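Local coordinates for KaiC domain-containing protein (Pyrococcus horikoshii, PDB 2ZTS), which probably binds ATP as a KaiC-like member of the P-loop NTPases, and here holds ADP and magnesium, at residues 43-46 with 47-51; 50-53 with 54-58; 76-80 with 81-85. One frame throughout, in Å; residues are numbered along the deposited sequence.

Contact 1. Residues 43-46 with 47-51; sequences KTTF and AAQFI. With MG (magnesium ion), chain I; ADP (adenosine-5'-diphosphate), chain H.
K43 and A47 make the first turn of the helix that follows the P-loop: A47 N donates to K43 O at 3.0 Å, almost straight at 169°. The same i to i+4 pattern carries on from T44 to A48, T45 to Q49 and F46 to F50. The carbonyls of this first turn are used within the helix; the amides of K43, T44 and T45, which lie at the helix start, are taken by ADP O1B, O3B and O1A. Further along, F46 meets F19 edge to face, and Q49 OE1 is hydrogen-bonded to I242 N.

From K43 CB outward, each atom stays near ADP O1B: CB is 3.5 Å away, CG runs alongside the same oxygen, and CD and CE swing round it at longer range. The chain folds back at chi3 (-72°) and chi4 (-46°), which brings NZ in to donate to O1B at 2.8 Å. Since K43 N also donates to O1B, at 3.0 Å, one residue clasps this oxygen with both its backbone and its tip. NZ has further partners in the carboxylate of E180 and the carbonyl of G37.

T44 turns its hydroxyl to the metal, with OG1 2.2 Å from magnesium, and T44 N donates to ADP O3B, the oxygen that also coordinates the ion. Four waters complete six ligands, and T44 OG1 is also hydrogen-bonded to D142 OD1. T45 moves the grip to the alpha phosphate: OG1 donates to ADP O1A at 2.8 Å and the backbone N reaches the same atom at 2.9 Å.

Both phosphates sit at a helix N terminus whose amides point at them; together with the lysine and the magnesium, these would be expected to offset much of the negative charge of the diphosphate.

Contact 2. Residues 50-53 with 54-58; sequences FIYK and GAEEY
The outer half of helix 43-58, which runs on from the P-loop, carries a salt bridge between K53 and E56 one turn apart. K53 NZ donates to E56 OE1 at 2.9 Å and meets the syn lone pair of that oxygen, on the side of the other carboxylate oxygen. The two side chains lie side by side and point the same way. The lysine chain, bent at chi2 (-56°), runs outward beside the glutamate, with CD 3.5 Å from E56 OE1.

The same carboxylate oxygen also lies by Y52, OE1 3.8 Å from Y52 CE2, with the carboxylate turned 34° from the ring plane. E56 CB sits 4.1 Å above one face of the Y52 ring, offset toward the rim. Beyond the helix, Y52 OH is hydrogen-bonded to D84 N and its ring stacks on W83.

Backbone bonds carry the turns forward: E57 N donates to K53 O at 2.9 Å, and Y58 N adds a weak bond to the same carbonyl. G54 N donates to F50 O, which R138 NH1 also uses. F50 and I51 meanwhile pack against strand 138-142, F50 reaching strand 174-179 as well. A hydrophobic side on the sheet and a charged i to i+3 pair away from it are typical of an amphipathic helix flanking the sheet of an alpha/beta P-loop fold.

Contact 3. Residues 76-80 with 81-85; sequences REMAS and FGWDF. With ADP (adenosine-5'-diphosphate), chain H.
M78, a selenomethionine in this model, touches both the F81 and W83 rings with its selenium. SE lies in the plane of the F81 ring at its edge, 3.9 Å from F81 CD2, and comes obliquely to the W83 ring, 3.7 Å from W83 CZ3; both are Met-aromatic contacts. Nearer the backbone, M78 CB touches F85 CE1 at 3.5 Å, the two side chains lying alongside each other. W83 also has F81 CB over the centre of one face, which ties the aromatic residues together.

On the nucleotide side, F81 CE1 approaches ADP N6 at 3.4 Å. S80 OG accepts a hydrogen bond from ADP N6 at 3.1 Å and donates its own to E77 O at 2.7 Å. With chi1 at 73°, OG sits between the backbone N and the carbonyl carbon, within reach of E77 O, a bond that orients the hydroxyl lone pairs for the adenine amino group.

One shell further out, the backbone sets these side chains in place. M78 O accepts from F81 N and from W83 N, both at 3.1 Å, the two donors arriving on opposite faces of the carbonyl plane. G82 N closes the type I turn onto A79 O at 2.8 Å. W83 N to M78 O and G82 N to A79 O, with the positive phi of G82 (82°), make a Schellman motif at the C-terminal end of helix 71-79, just where S80 and F81 line the adenine pocket.

In the fold
All three contacts are local, joining neighbours along the chain. Following it from the N terminus, contact 1 covers the start of helix 43-58 and contact 2 continues on the same helix, overlapping at F50 and I51. After strand 62-66, contact 3 turns the chain from helix 71-79 toward helix 85-90, lying back against the first two. None nests or crosses, and contact 3 follows in series. M78 touches T44 and A48, and W83 CH2 packs on Q49 OE1, joining 76-85 to contact 1; Y52 ties contact 2 to W83, D84 and F85. Contacts 1 and 3 meet ADP at opposite ends, phosphate and adenine, while K222 and M223 of the second subunit also bind the nucleotide.

Contact 1. Residues 43-46 with 47-51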
loop_
_atom_site.group_PDB
_atom_site.type_symbol
_atom_site.label_atom_id
_atom_site.label_comp_id
_atom_site.label_asym_id
_atom_site.label_seq_id
_atom_site.Cartn_x
_atom_site.Cartn_y
_atom_site.Cartn_z
ATOM N N LYS C 43 24.372 -5.875 -11.320
ATOM C CA LYS C 43 24.227 -4.720 -12.220
ATOM C C LYS C 43 25.533 -4.032 -12.557
ATOM O O LYS C 43 25.861 -3.810 -13.725
ATOM C CB LYS C 43 23.299 -3.672 -11.621
ATOM C CG LYS C 43 21.854 -4.130 -11.454
ATOM C CD LYS C 43 21.006 -3.030 -11.043
ATOM C CE LYS C 43 21.214 -2.564 -9.597
ATOM N NZ LYS C 43 21.297 -3.552 -8.550
ATOM N N THR C 44 26.234 -3.592 -11.518
ATOM C CA THR C 44 27.529 -2.963 -11.672
ATOM C C THR C 44 28.542 -3.779 -12.481
ATOM O O THR C 44 29.199 -3.251 -13.372
ATOM C CB THR C 44 28.036 -2.591 -10.299
ATOM O OG1 THR C 44 27.283 -1.483 -9.857
ATOM C CG2 THR C 44 29.481 -2.036 -10.305
ATOM N N THR C 45 28.620 -5.052 -12.178
ATOM C CA THR C 45 29.472 -6.021 -12.807
ATOM C C THR C 45 29.220 -6.173 -14.304
ATOM O O THR C 45 30.131 -6.083 -15.116
ATOM C CB THR C 45 29.296 -7.364 -12.066
ATOM O OG1 THR C 45 29.820 -7.179 -10.744
ATOM C CG2 THR C 45 30.177 -8.453 -12.635
ATOM N N PHE C 46 27.969 -6.402 -14.639
ATOM C CA PHE C 46 27.469 -6.514 -16.004
ATOM C C PHE C 46 27.772 -5.206 -16.799
ATOM O O PHE C 46 28.323 -5.260 -17.887
ATOM C CB PHE C 46 25.987 -6.751 -15.883
ATOM C CG PHE C 46 25.310 -7.064 -17.142
ATOM C CD1 PHE C 46 24.833 -8.322 -17.370
ATOM C CD2 PHE C 46 25.147 -6.079 -18.115
ATOM C CE1 PHE C 46 24.196 -8.608 -18.552
ATOM C CE2 PHE C 46 24.499 -6.362 -19.319
ATOM C CZ PHE C 46 24.016 -7.603 -19.540
ATOM N N ALA C 47 27.491 -4.039 -16.215
ATOM C CA ALA C 47 27.832 -2.732 -16.829
ATOM C C ALA C 47 29.340 -2.495 -17.019
ATOM O O ALA C 47 29.767 -1.943 -18.064
ATOM C CB ALA C 47 27.267 -1.619 -16.048
ATOM N N ALA C 48 30.143 -2.980 -16.078
ATOM C CA ALA C 48 31.572 -2.816 -16.149
ATOM C C ALA C 48 32.135 -3.732 -17.229
ATOM O O ALA C 48 33.033 -3.325 -17.968
ATOM C CB ALA C 48 32.202 -3.080 -14.852
ATOM N N GLN C 49 31.606 -4.950 -17.299
ATOM C CA GLN C 49 32.029 -5.918 -18.275
ATOM C C GLN C 49 31.791 -5.394 -19.692
ATOM O O GLN C 49 32.650 -5.535 -20.587
ATOM C CB GLN C 49 31.290 -7.247 -18.052
ATOM C CG GLN C 49 32.007 -8.483 -18.579
ATOM C CD GLN C 49 31.461 -9.766 -17.959
ATOM O OE1 GLN C 49 31.066 -9.753 -16.800
ATOM N NE2 GLN C 49 31.389 -10.854 -18.740
ATOM N N PHE C 50 30.637 -4.756 -19.883
ATOM C CA PHE C 50 30.262 -4.159 -21.154
ATOM C C PHE C 50 31.305 -3.133 -21.568
ATOM O O PHE C 50 31.684 -3.107 -22.731
ATOM C CB PHE C 50 28.859 -3.525 -21.036
ATOM C CG PHE C 50 28.419 -2.626 -22.196
ATOM C CD1 PHE C 50 28.057 -3.159 -23.430
ATOM C CD2 PHE C 50 28.178 -1.302 -21.998
ATOM C CE1 PHE C 50 27.569 -2.364 -24.439
ATOM C CE2 PHE C 50 27.663 -0.485 -23.035
ATOM C CZ PHE C 50 27.358 -1.028 -24.233
ATOM N N ILE C 51 31.702 -2.239 -20.664
ATOM C CA ILE C 51 32.660 -1.193 -21.005
ATOM C C ILE C 51 34.053 -1.788 -21.176
ATOM O O ILE C 51 34.735 -1.521 -22.166
ATOM C CB ILE C 51 32.737 -0.098 -19.934
ATOM C CG1 ILE C 51 31.423 0.666 -19.811
ATOM C CG2 ILE C 51 33.843 0.927 -20.257
ATOM C CD1 ILE C 51 30.979 1.366 -21.053
HETATM MG MG MG I . 26.003 -1.647 -8.042
HETATM P PB ADP H . 24.654 -4.723 -7.844
HETATM O O1B ADP H . 23.499 -5.274 -8.565
HETATM O O2B ADP H . 24.323 -4.350 -6.394
HETATM O O3B ADP H . 25.317 -3.504 -8.580
HETATM P PA ADP H . 27.220 -6.104 -8.137
HETATM O O1A ADP H . 27.548 -6.045 -9.645
HETATM O O2A ADP H . 27.985 -5.091 -7.318
HETATM O O3A ADP H . 25.624 -6.030 -7.837
HETATM O "O5'" ADP H . 27.495 -7.614 -7.727
HETATM C "C5'" ADP H . 28.436 -7.973 -6.768
HETATM C "C4'" ADP H . 28.425 -9.464 -6.529
HETATM O "O4'" ADP H . 29.223 -10.222 -7.408
HETATM C "C3'" ADP H . 28.900 -9.757 -5.120
HETATM O "O3'" ADP H . 27.814 -9.474 -4.236
HETATM C "C2'" ADP H . 29.367 -11.194 -5.243
HETATM O "O2'" ADP H . 28.329 -12.097 -5.087
HETATM C "C1'" ADP H . 29.844 -11.298 -6.696
HETATM N N9 ADP H . 31.294 -11.095 -6.849
HETATM C C8 ADP H . 31.996 -9.913 -6.644
HETATM N N7 ADP H . 33.299 -10.124 -6.927
HETATM C C5 ADP H . 33.442 -11.438 -7.257
HETATM C C6 ADP H . 34.541 -12.205 -7.635
HETATM N N6 ADP H . 35.699 -11.625 -7.983
HETATM N N1 ADP H . 34.342 -13.550 -7.958
HETATM C C2 ADP H . 33.077 -14.113 -7.905
HETATM N N3 ADP H . 31.972 -13.338 -7.537
HETATM C C4 ADP H . 32.173 -12.042 -7.224
HETATM O O HOH W 1 27.628 -2.593 -7.114
HETATM O O HOH W 2 24.493 -1.640 -6.602
HETATM O O HOH W 3 26.781 0.090 -7.338
HETATM O O HOH W 4 24.596 -0.627 -9.198
#

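Contact 2. Residues 50-53 with 54-58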
loop_
_atom_site.group_PDB
_atom_site.type_symbol
_atom_site.label_atom_id
_atom_site.label_comp_id
_atom_site.label_asym_id
_atom_site.label_seq_id
_atom_site.Cartn_x
_atom_site.Cartn_y
_atom_site.Cartn_z
ATOM N N PHE C 50 30.637 -4.756 -19.883
ATOM C CA PHE C 50 30.262 -4.159 -21.154
ATOM C C PHE C 50 31.305 -3.133 -21.568
ATOM O O PHE C 50 31.684 -3.107 -22.731
ATOM C CB PHE C 50 28.859 -3.525 -21.036
ATOM C CG PHE C 50 28.419 -2.626 -22.196
ATOM C CD1 PHE C 50 28.057 -3.159 -23.430
ATOM C CD2 PHE C 50 28.178 -1.302 -21.998
ATOM C CE1 PHE C 50 27.569 -2.364 -24.439
ATOM C CE2 PHE C 50 27.663 -0.485 -23.035
ATOM C CZ PHE C 50 27.358 -1.028 -24.233
ATOM N N ILE C 51 31.702 -2.239 -20.664
ATOM C CA ILE C 51 32.660 -1.193 -21.005
ATOM C C ILE C 51 34.053 -1.788 -21.176
ATOM O O ILE C 51 34.735 -1.521 -22.166
ATOM C CB ILE C 51 32.737 -0.098 -19.934
ATOM C CG1 ILE C 51 31.423 0.666 -19.811
ATOM C CG2 ILE C 51 33.843 0.927 -20.257
ATOM C CD1 ILE C 51 30.979 1.366 -21.053
ATOM N N TYR C 52 34.445 -2.623 -20.220
ATOM C CA TYR C 52 35.775 -3.190 -20.216
ATOM C C TYR C 52 36.021 -4.118 -21.395
ATOM O O TYR C 52 37.072 -4.032 -22.029
ATOM C CB TYR C 52 36.051 -3.966 -18.967
ATOM C CG TYR C 52 37.477 -4.448 -18.908
ATOM C CD1 TYR C 52 38.489 -3.566 -18.627
ATOM C CD2 TYR C 52 37.808 -5.779 -19.148
ATOM C CE1 TYR C 52 39.848 -3.990 -18.601
ATOM C CE2 TYR C 52 39.175 -6.220 -19.111
ATOM C CZ TYR C 52 40.176 -5.316 -18.835
ATOM O OH TYR C 52 41.532 -5.676 -18.778
ATOM N N LYS C 53 35.081 -5.018 -21.650
ATOM C CA LYS C 53 35.176 -5.899 -22.795
ATOM C C LYS C 53 34.987 -5.128 -24.110
ATOM O O LYS C 53 35.597 -5.448 -25.121
ATOM C CB LYS C 53 34.176 -7.048 -22.732
ATOM C CG LYS C 53 34.473 -8.063 -21.669
ATOM C CD LYS C 53 35.881 -8.645 -21.832
ATOM C CE LYS C 53 36.081 -9.969 -21.134
ATOM N NZ LYS C 53 37.525 -10.311 -21.100
ATOM N N GLY C 54 34.120 -4.139 -24.103
ATOM C CA GLY C 54 34.047 -3.275 -25.244
ATOM C C GLY C 54 35.452 -2.813 -25.654
ATOM O O GLY C 54 35.826 -2.964 -26.799
ATOM N N ALA C 55 36.211 -2.275 -24.709
ATOM C CA ALA C 55 37.539 -1.747 -24.962
ATOM C C ALA C 55 38.607 -2.817 -25.273
ATOM O O ALA C 55 39.402 -2.647 -26.210
ATOM C CB ALA C 55 37.997 -0.885 -23.775
ATOM N N GLU C 56 38.628 -3.885 -24.477
ATOM C CA GLU C 56 39.676 -4.891 -24.496
ATOM C C GLU C 56 39.516 -5.872 -25.640
ATOM O O GLU C 56 40.486 -6.265 -26.245
ATOM C CB GLU C 56 39.673 -5.688 -23.181
ATOM C CG GLU C 56 40.841 -6.664 -23.045
ATOM C CD GLU C 56 40.489 -8.032 -22.496
ATOM O OE1 GLU C 56 39.298 -8.328 -22.240
ATOM O OE2 GLU C 56 41.435 -8.833 -22.309
ATOM N N GLU C 57 38.299 -6.333 -25.896
ATOM C CA GLU C 57 38.069 -7.383 -26.900
ATOM C C GLU C 57 37.697 -6.780 -28.252
ATOM O O GLU C 57 38.086 -7.304 -29.280
ATOM C CB GLU C 57 36.956 -8.370 -26.449
ATOM C CG GLU C 57 37.402 -9.718 -25.900
ATOM C CD GLU C 57 36.418 -10.825 -26.247
ATOM O OE1 GLU C 57 35.338 -10.863 -25.621
ATOM O OE2 GLU C 57 36.718 -11.659 -27.147
ATOM N N TYR C 58 36.918 -5.706 -28.248
ATOM C CA TYR C 58 36.359 -5.134 -29.486
ATOM C C TYR C 58 36.896 -3.760 -29.827
ATOM O O TYR C 58 36.434 -3.173 -30.772
ATOM C CB TYR C 58 34.814 -5.081 -29.430
ATOM C CG TYR C 58 34.188 -6.363 -28.954
ATOM C CD1 TYR C 58 34.315 -7.528 -29.697
ATOM C CD2 TYR C 58 33.482 -6.426 -27.738
ATOM C CE1 TYR C 58 33.777 -8.731 -29.274
ATOM C CE2 TYR C 58 32.915 -7.648 -27.283
ATOM C CZ TYR C 58 33.070 -8.787 -28.074
ATOM O OH TYR C 58 32.568 -9.972 -27.682
#

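Contact 3. Residues 76-80 with 81-85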
loop_
_atom_site.group_PDB
_atom_site.type_symbol
_atom_site.label_atom_id
_atom_site.label_comp_id
_atom_site.label_asym_id
_atom_site.label_seq_id
_atom_site.Cartn_x
_atom_site.Cartn_y
_atom_site.Cartn_z
ATOM N N ARG C 76 39.775 -1.219 -8.302
ATOM C CA ARG C 76 40.123 -2.280 -7.331
ATOM C C ARG C 76 39.113 -3.439 -7.418
ATOM O O ARG C 76 39.494 -4.609 -7.414
ATOM C CB ARG C 76 40.187 -1.710 -5.878
ATOM C CG ARG C 76 40.270 -2.748 -4.733
ATOM C CD ARG C 76 40.006 -2.204 -3.293
ATOM N NE ARG C 76 39.748 -3.336 -2.375
ATOM C CZ ARG C 76 39.836 -3.314 -1.033
ATOM N NH1 ARG C 76 40.169 -2.219 -0.377
ATOM N NH2 ARG C 76 39.602 -4.434 -0.343
ATOM N N GLU C 77 37.826 -3.114 -7.522
ATOM C CA GLU C 77 36.810 -4.140 -7.477
ATOM C C GLU C 77 36.874 -4.995 -8.735
ATOM O O GLU C 77 36.776 -6.218 -8.660
ATOM C CB GLU C 77 35.423 -3.533 -7.237
ATOM C CG GLU C 77 35.014 -3.549 -5.747
ATOM C CD GLU C 77 34.213 -2.329 -5.321
ATOM O OE1 GLU C 77 33.220 -2.012 -6.021
ATOM O OE2 GLU C 77 34.598 -1.680 -4.299
HETATM N N MSE C 78 37.128 -4.357 -9.878
HETATM C CA MSE C 78 37.077 -5.032 -11.146
HETATM C C MSE C 78 38.394 -5.766 -11.392
HETATM O O MSE C 78 38.447 -6.717 -12.208
HETATM C CB MSE C 78 36.740 -4.046 -12.264
HETATM C CG MSE C 78 35.315 -3.410 -12.189
HETATM SE SE MSE C 78 33.917 -4.804 -12.013
HETATM C CE MSE C 78 32.622 -3.825 -10.807
ATOM N N ALA C 79 39.444 -5.394 -10.656
ATOM C CA ALA C 79 40.685 -6.156 -10.704
ATOM C C ALA C 79 40.484 -7.592 -10.227
ATOM O O ALA C 79 41.212 -8.466 -10.694
ATOM C CB ALA C 79 41.786 -5.494 -9.877
ATOM N N SER C 80 39.480 -7.845 -9.369
ATOM C CA SER C 80 39.211 -9.183 -8.878
ATOM C C SER C 80 38.651 -10.121 -9.940
ATOM O O SER C 80 38.654 -11.337 -9.758
ATOM C CB SER C 80 38.346 -9.156 -7.578
ATOM O OG SER C 80 36.947 -8.808 -7.771
ATOM N N PHE C 81 38.155 -9.562 -11.040
ATOM C CA PHE C 81 37.855 -10.331 -12.255
ATOM C C PHE C 81 39.029 -10.401 -13.272
ATOM O O PHE C 81 38.894 -10.913 -14.385
ATOM C CB PHE C 81 36.594 -9.774 -12.959
ATOM C CG PHE C 81 35.359 -9.813 -12.101
ATOM C CD1 PHE C 81 34.941 -11.004 -11.535
ATOM C CD2 PHE C 81 34.660 -8.670 -11.829
ATOM C CE1 PHE C 81 33.868 -11.053 -10.739
ATOM C CE2 PHE C 81 33.559 -8.690 -11.029
ATOM C CZ PHE C 81 33.134 -9.907 -10.493
ATOM N N GLY C 82 40.176 -9.872 -12.920
ATOM C CA GLY C 82 41.249 -9.798 -13.897
ATOM C C GLY C 82 41.157 -8.618 -14.840
ATOM O O GLY C 82 41.858 -8.614 -15.844
ATOM N N TRP C 83 40.311 -7.625 -14.546
ATOM C CA TRP C 83 40.126 -6.515 -15.489
ATOM C C TRP C 83 40.941 -5.354 -15.005
ATOM O O TRP C 83 40.747 -4.842 -13.869
ATOM C CB TRP C 83 38.648 -6.104 -15.701
ATOM C CG TRP C 83 37.693 -7.248 -16.107
ATOM C CD1 TRP C 83 37.990 -8.354 -16.852
ATOM C CD2 TRP C 83 36.284 -7.339 -15.824
ATOM N NE1 TRP C 83 36.860 -9.113 -17.064
ATOM C CE2 TRP C 83 35.805 -8.512 -16.439
ATOM C CE3 TRP C 83 35.374 -6.531 -15.130
ATOM C CZ2 TRP C 83 34.496 -8.925 -16.309
ATOM C CZ3 TRP C 83 34.089 -6.923 -15.032
ATOM C CH2 TRP C 83 33.648 -8.114 -15.604
ATOM N N ASP C 84 41.856 -4.944 -15.888
ATOM C CA ASP C 84 42.787 -3.848 -15.668
ATOM C C ASP C 84 42.243 -2.540 -16.298
ATOM O O ASP C 84 42.577 -2.145 -17.438
ATOM C CB ASP C 84 44.156 -4.256 -16.259
ATOM C CG ASP C 84 45.307 -3.349 -15.808
ATOM O OD1 ASP C 84 45.077 -2.224 -15.343
ATOM O OD2 ASP C 84 46.491 -3.686 -15.889
ATOM N N PHE C 85 41.381 -1.858 -15.546
ATOM C CA PHE C 85 40.752 -0.648 -16.057
ATOM C C PHE C 85 41.832 0.411 -16.327
ATOM O O PHE C 85 41.814 1.094 -17.380
ATOM C CB PHE C 85 39.650 -0.113 -15.114
ATOM C CG PHE C 85 38.289 -0.654 -15.412
ATOM C CD1 PHE C 85 37.941 -1.943 -15.045
ATOM C CD2 PHE C 85 37.380 0.100 -16.116
ATOM C CE1 PHE C 85 36.668 -2.457 -15.363
ATOM C CE2 PHE C 85 36.106 -0.412 -16.433
ATOM C CZ PHE C 85 35.772 -1.698 -16.064
HETATM P PB ADP H . 24.654 -4.723 -7.844
HETATM O O1B ADP H . 23.499 -5.274 -8.565
HETATM O O2B ADP H . 24.323 -4.350 -6.394
HETATM O O3B ADP H . 25.317 -3.504 -8.580
HETATM P PA ADP H . 27.220 -6.104 -8.137
HETATM O O1A ADP H . 27.548 -6.045 -9.645
HETATM O O2A ADP H . 27.985 -5.091 -7.318
HETATM O O3A ADP H . 25.624 -6.030 -7.837
HETATM O "O5'" ADP H . 27.495 -7.614 -7.727
HETATM C "C5'" ADP H . 28.436 -7.973 -6.768
HETATM C "C4'" ADP H . 28.425 -9.464 -6.529
HETATM O "O4'" ADP H . 29.223 -10.222 -7.408
HETATM C "C3'" ADP H . 28.900 -9.757 -5.120
HETATM O "O3'" ADP H . 27.814 -9.474 -4.236
HETATM C "C2'" ADP H . 29.367 -11.194 -5.243
HETATM O "O2'" ADP H . 28.329 -12.097 -5.087
HETATM C "C1'" ADP H . 29.844 -11.298 -6.696
HETATM N N9 ADP H . 31.294 -11.095 -6.849
HETATM C C8 ADP H . 31.996 -9.913 -6.644
HETATM N N7 ADP H . 33.299 -10.124 -6.927
HETATM C C5 ADP H . 33.442 -11.438 -7.257
HETATM C C6 ADP H . 34.541 -12.205 -7.635
HETATM N N6 ADP H . 35.699 -11.625 -7.983
HETATM N N1 ADP H . 34.342 -13.550 -7.958
HETATM C C2 ADP H . 33.077 -14.113 -7.905
HETATM N N3 ADP H . 31.972 -13.338 -7.537
HETATM C C4 ADP H . 32.173 -12.042 -7.224
#